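Local atomic coordinates of putative L-alanine-DL-glutamate epimerase (PDB entry 3SN4), a protein that is probably a magnesium-dependent racemase or epimerase of the mandelate racemase/muconate lactonizing enzyme family, with a barrel active site that here holds 2-oxoglutarate. Residues C126-I131 and K163-I168; L241-I246 and P264-E269; N314-N319 and L339-T344. One frame throughout, in Å; residues are numbered along the deposited sequence.

Interaction 1: residues C126-I131 and K163-I168. With AKG (2-oxoglutaric acid), chain C.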
loop_
_atom_site.group_PDB
_atom_site.type_symbol
_atom_site.label_atom_id
_atom_site.label_comp_id
_atom_site.label_asym_id
_atom_site.label_seq_id
_atom_site.Cartn_x
_atom_site.Cartn_y
_atom_site.Cartn_z
ATOM N N CYS A 126 -13.980 5.926 -38.580
ATOM C CA CYS A 126 -14.816 6.849 -39.300
ATOM C C CYS A 126 -14.350 8.269 -38.953
ATOM O O CYS A 126 -14.660 8.764 -37.850
ATOM C CB CYS A 126 -16.265 6.627 -38.857
ATOM S SG CYS A 126 -17.477 7.854 -39.451
ATOM N N PRO A 127 -13.646 8.957 -39.882
ATOM C CA PRO A 127 -13.379 8.651 -41.299
ATOM C C PRO A 127 -12.034 7.983 -41.586
ATOM O O PRO A 127 -11.562 8.033 -42.715
ATOM C CB PRO A 127 -13.424 10.030 -41.950
ATOM C CG PRO A 127 -13.031 11.002 -40.847
ATOM C CD PRO A 127 -13.089 10.272 -39.525
ATOM N N THR A 128 -11.451 7.335 -40.582
ATOM C CA THR A 128 -10.124 6.741 -40.701
ATOM C C THR A 128 -9.900 5.870 -41.949
ATOM O O THR A 128 -8.894 6.032 -42.637
ATOM C CB THR A 128 -9.787 5.938 -39.432
ATOM O OG1 THR A 128 -10.120 6.745 -38.284
ATOM C CG2 THR A 128 -8.297 5.525 -39.434
ATOM N N TRP A 129 -10.831 4.966 -42.240
ATOM C CA TRP A 129 -10.688 4.073 -43.388
ATOM C C TRP A 129 -10.718 4.864 -44.721
ATOM O O TRP A 129 -9.949 4.574 -45.659
ATOM C CB TRP A 129 -11.804 3.017 -43.373
ATOM C CG TRP A 129 -11.552 1.690 -42.594
ATOM C CD1 TRP A 129 -12.401 0.594 -42.581
ATOM C CD2 TRP A 129 -10.423 1.317 -41.784
ATOM N NE1 TRP A 129 -11.876 -0.410 -41.816
ATOM C CE2 TRP A 129 -10.675 0.001 -41.303
ATOM C CE3 TRP A 129 -9.241 1.963 -41.394
ATOM C CZ2 TRP A 129 -9.788 -0.682 -40.462
ATOM C CZ3 TRP A 129 -8.356 1.284 -40.558
ATOM C CH2 TRP A 129 -8.641 -0.023 -40.090
ATOM N N ARG A 130 -11.590 5.870 -44.800
ATOM C CA ARG A 130 -11.716 6.660 -46.032
ATOM C C ARG A 130 -10.510 7.571 -46.279
ATOM O O ARG A 130 -10.283 7.997 -47.413
ATOM C CB ARG A 130 -13.010 7.479 -46.039
ATOM C CG ARG A 130 -14.250 6.612 -46.002
ATOM C CD ARG A 130 -15.540 7.424 -46.036
ATOM N NE ARG A 130 -16.703 6.553 -45.886
ATOM C CZ ARG A 130 -17.973 6.940 -46.024
ATOM N NH1 ARG A 130 -18.284 8.200 -46.325
ATOM N NH2 ARG A 130 -18.945 6.048 -45.887
ATOM N N ILE A 131 -9.731 7.842 -45.229
ATOM C CA ILE A 131 -8.518 8.682 -45.342
ATOM C C ILE A 131 -7.290 7.814 -45.637
ATOM O O ILE A 131 -6.507 8.097 -46.558
ATOM C CB ILE A 131 -8.264 9.510 -44.046
ATOM C CG1 ILE A 131 -9.424 10.477 -43.780
ATOM C CG2 ILE A 131 -6.942 10.279 -44.127
ATOM C CD1 ILE A 131 -9.438 11.076 -42.395
ATOM N N LYS A 163 -16.178 6.535 -34.316
ATOM C CA LYS A 163 -14.820 6.593 -33.743
ATOM C C LYS A 163 -13.789 6.994 -34.780
ATOM O O LYS A 163 -13.706 6.377 -35.849
ATOM C CB LYS A 163 -14.406 5.262 -33.112
ATOM C CG LYS A 163 -13.170 5.398 -32.222
ATOM C CD LYS A 163 -12.896 4.185 -31.334
ATOM C CE LYS A 163 -12.174 3.058 -32.105
ATOM N NZ LYS A 163 -12.165 1.766 -31.346
ATOM N N THR A 164 -12.973 7.990 -34.436
ATOM C CA THR A 164 -11.899 8.473 -35.295
ATOM C C THR A 164 -10.556 8.297 -34.609
ATOM O O THR A 164 -10.482 7.858 -33.448
ATOM C CB THR A 164 -12.115 9.944 -35.652
ATOM O OG1 THR A 164 -11.229 10.328 -36.718
ATOM C CG2 THR A 164 -11.929 10.840 -34.426
ATOM N N ASN A 165 -9.499 8.613 -35.342
ATOM C CA ASN A 165 -8.119 8.481 -34.860
ATOM C C ASN A 165 -7.406 9.838 -34.976
ATOM O O ASN A 165 -8.061 10.849 -34.834
ATOM C CB ASN A 165 -7.402 7.366 -35.616
ATOM C CG ASN A 165 -8.128 6.059 -35.515
ATOM O OD1 ASN A 165 -9.121 5.832 -36.222
ATOM N ND2 ASN A 165 -7.639 5.170 -34.649
ATOM N N ILE A 166 -6.089 9.867 -35.186
ATOM C CA ILE A 166 -5.335 11.115 -35.214
ATOM C C ILE A 166 -4.872 11.373 -36.640
ATOM O O ILE A 166 -4.305 10.471 -37.276
ATOM C CB ILE A 166 -4.090 11.074 -34.271
ATOM C CG1 ILE A 166 -4.432 10.487 -32.882
ATOM C CG2 ILE A 166 -3.503 12.465 -34.110
ATOM C CD1 ILE A 166 -3.190 9.997 -32.063
ATOM N N PHE A 167 -5.106 12.599 -37.117
ATOM C CA PHE A 167 -4.804 13.014 -38.500
ATOM C C PHE A 167 -4.166 14.382 -38.549
ATOM O O PHE A 167 -4.508 15.254 -37.749
ATOM C CB PHE A 167 -6.080 13.024 -39.354
ATOM C CG PHE A 167 -6.710 11.677 -39.451
ATOM C CD1 PHE A 167 -6.250 10.764 -40.368
ATOM C CD2 PHE A 167 -7.705 11.302 -38.582
ATOM C CE1 PHE A 167 -6.795 9.510 -40.433
ATOM C CE2 PHE A 167 -8.242 10.048 -38.637
ATOM C CZ PHE A 167 -7.779 9.152 -39.552
ATOM N N ILE A 168 -3.239 14.555 -39.492
ATOM C CA ILE A 168 -2.615 15.846 -39.769
ATOM C C ILE A 168 -3.243 16.451 -41.028
ATOM O O ILE A 168 -3.147 15.855 -42.102
ATOM C CB ILE A 168 -1.092 15.697 -40.003
ATOM C CG1 ILE A 168 -0.432 14.930 -38.834
ATOM C CG2 ILE A 168 -0.446 17.075 -40.292
ATOM C CD1 ILE A 168 -0.859 15.371 -37.403
HETATM C C1 AKG C . -9.545 -0.404 -32.889
HETATM O O1 AKG C . -10.271 -0.999 -33.737
HETATM O O2 AKG C . -10.064 0.157 -31.873
HETATM C C2 AKG C . -8.065 -0.380 -33.047
HETATM O O5 AKG C . -7.372 0.328 -32.320
HETATM C C3 AKG C . -7.315 -1.259 -34.020
HETATM C C4 AKG C . -6.914 -0.687 -35.392
HETATM C C5 AKG C . -6.151 0.621 -35.520
HETATM O O3 AKG C . -6.800 1.681 -35.350
HETATM O O4 AKG C . -4.929 0.603 -35.851
#

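Interaction 2: residues L241-I246 and P264-E269. With MG (magnesium ion), chain B; AKG (2-oxoglutaric acid), chain C.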
loop_
_atom_site.group_PDB
_atom_site.type_symbol
_atom_site.label_atom_id
_atom_site.label_comp_id
_atom_site.label_asym_id
_atom_site.label_seq_id
_atom_site.Cartn_x
_atom_site.Cartn_y
_atom_site.Cartn_z
ATOM N N LEU A 241 -16.729 13.760 -25.437
ATOM C CA LEU A 241 -16.243 12.493 -25.986
ATOM C C LEU A 241 -16.827 11.303 -25.212
ATOM O O LEU A 241 -16.796 11.294 -23.980
ATOM C CB LEU A 241 -14.709 12.492 -25.978
ATOM C CG LEU A 241 -14.084 13.653 -26.779
ATOM C CD1 LEU A 241 -12.559 13.778 -26.598
ATOM C CD2 LEU A 241 -14.431 13.456 -28.236
ATOM N N PHE A 242 -17.395 10.339 -25.947
ATOM C CA PHE A 242 -17.958 9.088 -25.405
ATOM C C PHE A 242 -16.862 8.279 -24.679
ATOM O O PHE A 242 -17.072 7.793 -23.561
ATOM C CB PHE A 242 -18.587 8.308 -26.573
ATOM C CG PHE A 242 -19.234 7.003 -26.210
ATOM C CD1 PHE A 242 -20.602 6.910 -26.052
ATOM C CD2 PHE A 242 -18.487 5.847 -26.107
ATOM C CE1 PHE A 242 -21.219 5.679 -25.756
ATOM C CE2 PHE A 242 -19.089 4.621 -25.810
ATOM C CZ PHE A 242 -20.446 4.528 -25.658
ATOM N N TRP A 243 -15.712 8.137 -25.327
ATOM C CA TRP A 243 -14.494 7.692 -24.666
ATOM C C TRP A 243 -13.266 8.138 -25.415
ATOM O O TRP A 243 -13.356 8.519 -26.582
ATOM C CB TRP A 243 -14.471 6.183 -24.403
ATOM C CG TRP A 243 -14.157 5.255 -25.536
ATOM C CD1 TRP A 243 -13.209 5.397 -26.507
ATOM C CD2 TRP A 243 -14.759 3.981 -25.755
ATOM N NE1 TRP A 243 -13.214 4.304 -27.345
ATOM C CE2 TRP A 243 -14.149 3.413 -26.885
ATOM C CE3 TRP A 243 -15.778 3.274 -25.112
ATOM C CZ2 TRP A 243 -14.525 2.180 -27.391
ATOM C CZ3 TRP A 243 -16.150 2.046 -25.618
ATOM C CH2 TRP A 243 -15.514 1.509 -26.740
ATOM N N VAL A 244 -12.132 8.107 -24.712
ATOM C CA VAL A 244 -10.814 8.225 -25.316
ATOM C C VAL A 244 -10.080 6.920 -25.046
ATOM O O VAL A 244 -9.959 6.478 -23.901
ATOM C CB VAL A 244 -10.010 9.385 -24.767
ATOM C CG1 VAL A 244 -8.664 9.509 -25.501
ATOM C CG2 VAL A 244 -10.786 10.714 -24.880
ATOM N N GLU A 245 -9.617 6.312 -26.126
ATOM C CA GLU A 245 -9.055 4.989 -26.120
ATOM C C GLU A 245 -7.555 5.116 -26.175
ATOM O O GLU A 245 -7.004 5.822 -27.031
ATOM C CB GLU A 245 -9.586 4.242 -27.327
ATOM C CG GLU A 245 -9.392 2.730 -27.356
ATOM C CD GLU A 245 -10.238 2.097 -28.474
ATOM O OE1 GLU A 245 -9.826 1.067 -29.006
ATOM O OE2 GLU A 245 -11.305 2.641 -28.835
ATOM N N ILE A 246 -6.892 4.432 -25.251
ATOM C CA ILE A 246 -5.441 4.559 -25.071
ATOM C C ILE A 246 -4.918 3.165 -24.771
ATOM O O ILE A 246 -5.323 2.539 -23.786
ATOM C CB ILE A 246 -5.107 5.491 -23.901
ATOM C CG1 ILE A 246 -5.506 6.939 -24.219
ATOM C CG2 ILE A 246 -3.590 5.451 -23.540
ATOM C CD1 ILE A 246 -5.449 7.881 -22.997
ATOM N N PRO A 264 -14.263 9.569 -20.225
ATOM C CA PRO A 264 -14.092 8.156 -19.979
ATOM C C PRO A 264 -12.931 7.584 -20.799
ATOM O O PRO A 264 -12.717 7.944 -21.966
ATOM C CB PRO A 264 -15.438 7.546 -20.416
ATOM C CG PRO A 264 -16.388 8.728 -20.510
ATOM C CD PRO A 264 -15.562 9.874 -20.870
ATOM N N ILE A 265 -12.173 6.702 -20.163
ATOM C CA ILE A 265 -11.012 6.103 -20.779
ATOM C C ILE A 265 -11.265 4.623 -21.024
ATOM O O ILE A 265 -11.671 3.879 -20.107
ATOM C CB ILE A 265 -9.771 6.273 -19.883
ATOM C CG1 ILE A 265 -9.436 7.759 -19.677
ATOM C CG2 ILE A 265 -8.583 5.469 -20.410
ATOM C CD1 ILE A 265 -9.163 8.593 -20.951
ATOM N N SER A 266 -11.008 4.190 -22.257
ATOM C CA SER A 266 -11.009 2.785 -22.584
ATOM C C SER A 266 -9.615 2.288 -22.987
ATOM O O SER A 266 -8.770 3.045 -23.467
ATOM C CB SER A 266 -12.015 2.524 -23.708
ATOM O OG SER A 266 -11.641 3.162 -24.901
ATOM N N SER A 267 -9.389 1.000 -22.801
ATOM C CA SER A 267 -8.108 0.376 -23.154
ATOM C C SER A 267 -8.292 -1.133 -23.138
ATOM O O SER A 267 -9.409 -1.613 -22.978
ATOM C CB SER A 267 -7.009 0.771 -22.141
ATOM O OG SER A 267 -5.695 0.374 -22.565
ATOM N N CYS A 268 -7.167 -1.842 -23.301
ATOM C CA CYS A 268 -7.023 -3.292 -23.107
ATOM C C CYS A 268 -7.207 -4.186 -24.338
ATOM O O CYS A 268 -7.154 -5.401 -24.190
ATOM C CB CYS A 268 -7.933 -3.811 -22.021
ATOM S SG CYS A 268 -7.849 -2.882 -20.450
ATOM N N GLU A 269 -7.416 -3.612 -25.521
ATOM C CA GLU A 269 -7.738 -4.403 -26.716
ATOM C C GLU A 269 -6.661 -5.407 -27.087
ATOM O O GLU A 269 -6.912 -6.362 -27.841
ATOM C CB GLU A 269 -8.049 -3.500 -27.929
ATOM C CG GLU A 269 -6.831 -2.907 -28.635
ATOM C CD GLU A 269 -7.170 -1.859 -29.697
ATOM O OE1 GLU A 269 -6.324 -1.665 -30.603
ATOM O OE2 GLU A 269 -8.255 -1.224 -29.638
HETATM MG MG MG B . -8.373 0.791 -30.502
HETATM C C1 AKG C . -9.545 -0.404 -32.889
HETATM O O1 AKG C . -10.271 -0.999 -33.737
HETATM O O2 AKG C . -10.064 0.157 -31.873
HETATM C C2 AKG C . -8.065 -0.380 -33.047
HETATM O O5 AKG C . -7.372 0.328 -32.320
HETATM C C3 AKG C . -7.315 -1.259 -34.020
HETATM C C4 AKG C . -6.914 -0.687 -35.392
HETATM C C5 AKG C . -6.151 0.621 -35.520
HETATM O O3 AKG C . -6.800 1.681 -35.350
HETATM O O4 AKG C . -4.929 0.603 -35.851
HETATM O O HOH W 1 -6.757 1.353 -29.387
#

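Interaction 3: residues N314-N319 and L339-T344. With AKG (2-oxoglutaric acid), chain C.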
loop_
_atom_site.group_PDB
_atom_site.type_symbol
_atom_site.label_atom_id
_atom_site.label_comp_id
_atom_site.label_asym_id
_atom_site.label_seq_id
_atom_site.Cartn_x
_atom_site.Cartn_y
_atom_site.Cartn_z
ATOM N N ASN A 314 -17.845 -2.241 -17.608
ATOM C CA ASN A 314 -18.448 -2.721 -18.848
ATOM C C ASN A 314 -17.384 -2.927 -19.926
ATOM O O ASN A 314 -16.350 -2.222 -19.963
ATOM C CB ASN A 314 -19.533 -1.776 -19.338
ATOM C CG ASN A 314 -20.818 -1.857 -18.502
ATOM O OD1 ASN A 314 -21.011 -2.766 -17.687
ATOM N ND2 ASN A 314 -21.689 -0.872 -18.690
ATOM N N VAL A 315 -17.638 -3.918 -20.784
ATOM C CA VAL A 315 -16.701 -4.305 -21.833
ATOM C C VAL A 315 -17.234 -4.031 -23.233
ATOM O O VAL A 315 -18.445 -3.961 -23.454
ATOM C CB VAL A 315 -16.299 -5.790 -21.708
ATOM C CG1 VAL A 315 -15.672 -6.052 -20.341
ATOM C CG2 VAL A 315 -17.465 -6.696 -21.958
ATOM N N ALA A 316 -16.311 -3.895 -24.167
ATOM C CA ALA A 316 -16.608 -3.687 -25.570
ATOM C C ALA A 316 -15.741 -4.603 -26.407
ATOM O O ALA A 316 -14.517 -4.583 -26.285
ATOM C CB ALA A 316 -16.347 -2.212 -25.943
ATOM N N PRO A 317 -16.353 -5.409 -27.283
ATOM C CA PRO A 317 -15.513 -6.205 -28.187
ATOM C C PRO A 317 -14.711 -5.368 -29.165
ATOM O O PRO A 317 -15.201 -4.331 -29.695
ATOM C CB PRO A 317 -16.511 -7.070 -28.964
ATOM C CG PRO A 317 -17.810 -6.535 -28.705
ATOM C CD PRO A 317 -17.785 -5.555 -27.577
ATOM N N HIS A 318 -13.493 -5.832 -29.403
ATOM C CA HIS A 318 -12.634 -5.297 -30.444
ATOM C C HIS A 318 -12.997 -5.975 -31.748
ATOM O O HIS A 318 -12.836 -7.187 -31.885
ATOM C CB HIS A 318 -11.193 -5.622 -30.094
ATOM C CG HIS A 318 -10.193 -4.859 -30.882
ATOM N ND1 HIS A 318 -8.900 -5.305 -31.053
ATOM C CD2 HIS A 318 -10.295 -3.696 -31.571
ATOM C CE1 HIS A 318 -8.236 -4.425 -31.784
ATOM N NE2 HIS A 318 -9.063 -3.446 -32.121
ATOM N N ASN A 319 -13.480 -5.194 -32.706
ATOM C CA ASN A 319 -14.030 -5.749 -33.930
ATOM C C ASN A 319 -13.742 -4.832 -35.095
ATOM O O ASN A 319 -14.468 -3.846 -35.306
ATOM C CB ASN A 319 -15.541 -5.910 -33.760
ATOM C CG ASN A 319 -16.184 -6.613 -34.912
ATOM O OD1 ASN A 319 -15.750 -7.705 -35.302
ATOM N ND2 ASN A 319 -17.232 -6.002 -35.470
ATOM N N LEU A 339 -22.160 -5.074 -21.078
ATOM C CA LEU A 339 -21.731 -4.715 -22.430
ATOM C C LEU A 339 -21.840 -3.206 -22.653
ATOM O O LEU A 339 -22.940 -2.641 -22.603
ATOM C CB LEU A 339 -22.589 -5.445 -23.469
ATOM C CG LEU A 339 -22.248 -5.140 -24.945
ATOM C CD1 LEU A 339 -20.977 -5.826 -25.337
ATOM C CD2 LEU A 339 -23.364 -5.549 -25.849
ATOM N N ARG A 340 -20.715 -2.555 -22.935
ATOM C CA ARG A 340 -20.732 -1.099 -23.133
ATOM C C ARG A 340 -21.406 -0.695 -24.451
ATOM O O ARG A 340 -22.277 0.171 -24.481
ATOM C CB ARG A 340 -19.316 -0.525 -23.095
ATOM C CG ARG A 340 -19.263 1.015 -23.144
ATOM C CD ARG A 340 -20.016 1.597 -21.991
ATOM N NE ARG A 340 -20.275 3.031 -22.087
ATOM C CZ ARG A 340 -21.338 3.587 -22.683
ATOM N NH1 ARG A 340 -22.272 2.861 -23.300
ATOM N NH2 ARG A 340 -21.446 4.911 -22.683
ATOM N N ILE A 341 -20.948 -1.340 -25.519
ATOM C CA ILE A 341 -21.317 -1.045 -26.907
ATOM C C ILE A 341 -20.504 -2.018 -27.781
ATOM O O ILE A 341 -19.538 -2.619 -27.291
ATOM C CB ILE A 341 -20.966 0.422 -27.264
ATOM C CG1 ILE A 341 -21.585 0.852 -28.595
ATOM C CG2 ILE A 341 -19.456 0.619 -27.282
ATOM C CD1 ILE A 341 -21.585 2.393 -28.793
HETATM N N MSE A 342 -20.853 -2.162 -29.061
HETATM C CA MSE A 342 -20.052 -2.966 -29.981
HETATM C C MSE A 342 -19.441 -2.158 -31.105
HETATM O O MSE A 342 -20.094 -1.311 -31.725
HETATM C CB MSE A 342 -20.850 -4.091 -30.624
HETATM C CG MSE A 342 -19.924 -4.996 -31.521
HETATM SE SE MSE A 342 -20.748 -6.607 -31.707
HETATM C CE MSE A 342 -19.910 -7.139 -33.429
ATOM N N GLU A 343 -18.175 -2.453 -31.371
ATOM C CA GLU A 343 -17.443 -1.823 -32.466
ATOM C C GLU A 343 -17.812 -2.505 -33.764
ATOM O O GLU A 343 -17.930 -3.721 -33.837
ATOM C CB GLU A 343 -15.947 -1.991 -32.273
ATOM C CG GLU A 343 -15.097 -1.358 -33.365
ATOM C CD GLU A 343 -13.606 -1.414 -33.085
ATOM O OE1 GLU A 343 -13.161 -2.287 -32.297
ATOM O OE2 GLU A 343 -12.882 -0.557 -33.654
ATOM N N THR A 344 -17.947 -1.715 -34.802
ATOM C CA THR A 344 -18.053 -2.293 -36.119
ATOM C C THR A 344 -17.576 -1.324 -37.186
ATOM O O THR A 344 -17.796 -0.138 -37.064
ATOM C CB THR A 344 -19.481 -2.746 -36.393
ATOM O OG1 THR A 344 -19.427 -3.741 -37.413
ATOM C CG2 THR A 344 -20.380 -1.582 -36.822
HETATM C C1 AKG C . -9.545 -0.404 -32.889
HETATM O O1 AKG C . -10.271 -0.999 -33.737
HETATM O O2 AKG C . -10.064 0.157 -31.873
HETATM C C2 AKG C . -8.065 -0.380 -33.047
HETATM O O5 AKG C . -7.372 0.328 -32.320
HETATM C C3 AKG C . -7.315 -1.259 -34.020
HETATM C C4 AKG C . -6.914 -0.687 -35.392
HETATM C C5 AKG C . -6.151 0.621 -35.520
HETATM O O3 AKG C . -6.800 1.681 -35.350
HETATM O O4 AKG C . -4.929 0.603 -35.851
#

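Interaction 1: residues C126-I131 and K163-I168
I131 and F167 meet from opposite directions, the isoleucine reaching down onto the flat of the phenyl ring. Its CD1 sits 3.7 Å from the centroid of the F167 ring and only 12° off the ring normal, so the methyl lies over the middle of one face in a CH-pi contact, while I131 CG2 rests near F167 CD1 and CE1. T128 approaches the same ring quite differently: its CB comes in at the rim, in the ring plane, and its side chain runs at about a right angle to that of F167. The chi1 of T128 (-47°) sets OG1 beside its own backbone N and turns it to N165 OD1; the two side chains cross at about a right angle. OG1 donates to N165 OD1 at 2.5 Å, a very short bond. With OD1 held this way, the other end of the amide, ND2, faces N221, a ligand-binding residue whose side chain accepts its hydrogen bond.

Segment 163-168 belongs to strand 161-168 of the barrel domain of this enolase-superfamily fold, and 126-131 runs from a short loop into helix 128-132 beside it. A cis peptide bond precedes P127, which occupies the N-cap position; its CD packs 3.4 Å from T164 OG1, a hydroxyl hydrogen-bonded to H202. At the start of this loop the backbones are joined by C126 N to K163 O, 2.8 Å long and nearly straight at 173°.

The K163 side chain sets off away from 126-131, CB first. It then bends at chi3, and NZ reaches O2 of the bound 2-oxoglutarate with a 2.7 Å hydrogen bond. The same ammonium group is paired with E245 and hydrogen-bonded to Y122.

Interaction 2: residues L241-I246 and P264-E269
With chi1 of 78°, W243 swings its indole in between its own backbone N and carbonyl carbon, laying one ring face against S266, whose OG takes the equivalent position. S266 CB stands 3.8 Å from the centroid of the five-membered ring of W243, a CH-pi contact over the face, and OG lies above the same face, offset to the rim. The indole N-H is spent instead on E245: NE1 donates to the anti side of OE2 at 2.9 Å, bent to 135°. Held there, and also paired with K163, the carboxylate of E245 offers its other oxygen to the metal.

The two strands are neighbours in the parallel barrel sheet, joined through helix 251-259 as a beta-alpha-beta unit. V244 and E245 pair with I265 and S266; the backbone bonds run from V244 N to P264 O, from S266 N to V244 O and from I246 N to S266 O. S267 OG then adds a very short bond to I246 O, 2.5 Å, in the carbonyl plane.

At the metal the carboxylate planes of E245 and E269 are turned 77° apart. Magnesium is bound by E245 OE1 at 2.1 Å and E269 OE2 at 2.2 Å, together with D219, a water, and O2 and O5 of 2-oxoglutarate. The metal holds those two carboxylate oxygens just 2.8 Å from each other.

Interaction 3: residues N314-N319 and L339-T344
P317 packs against both L339 and M342, its ring crossing both side chains at about a right angle: CD is 3.9 Å from L339 CD1, and CG is 3.8 Å from CG of M342, a selenomethionine. This packing joins strand 314-317 of the parallel barrel to the chain that returns after helix 323-335 and becomes strand 342-344. Extended beyond CG, the M342 chain carries its CE along to the side-chain amide of N319.

Pairing of the backbones is sparse. A single bridge joins V315 and L339, with R340 N donating to V315 O at 2.7 Å; I341 O is buried without a polar partner. At this end N314 and R340 touch through their CB atoms, while their polar ends bind a second subunit, R340 by a salt bridge to its E227 and N314 ND2 by a hydrogen bond to its A188 O.

Toward the ligand, E343 and H318 run side by side, carboxylate and imidazole nearly coplanar, 24° apart, with E343 OE1 at the ring edge of H318, whose ND1 is hydrogen-bonded to D292. N319 N donates to that OE1 from above the carboxylate plane, at 3.0 Å and 172°. E343 OE2, hydrogen-bonded to S124, also lies 2.6 Å from O1 of 2-oxoglutarate. A chi1 of -174° carries the N319 amide back onto strand 342-344; OD1 is hydrogen-bonded to N329, and ND2 donates to E343 O at 2.9 Å.

In the fold
All three contacts reach one 2-oxoglutarate. Interactions 1 and 2 meet through a salt bridge, K163 NZ to E245 OE2 at 2.8 Å, so the lysine that binds the ligand carboxylate also pairs with a magnesium-binding glutamate. Interaction 3 comes round to the same lysine through a longer, weak ion pair, K163 NZ to E343 OE2 at 3.4 Å. Between interactions 2 and 3, E269 OE2 lies 3.4 Å from H318 NE2 beside the metal, and further from the ligand F242 CZ packs on R340 NH2. The centres of interactions 2 and 3 are about 11 Å apart. H125 and R178 add further hydrogen bonds to the ligand.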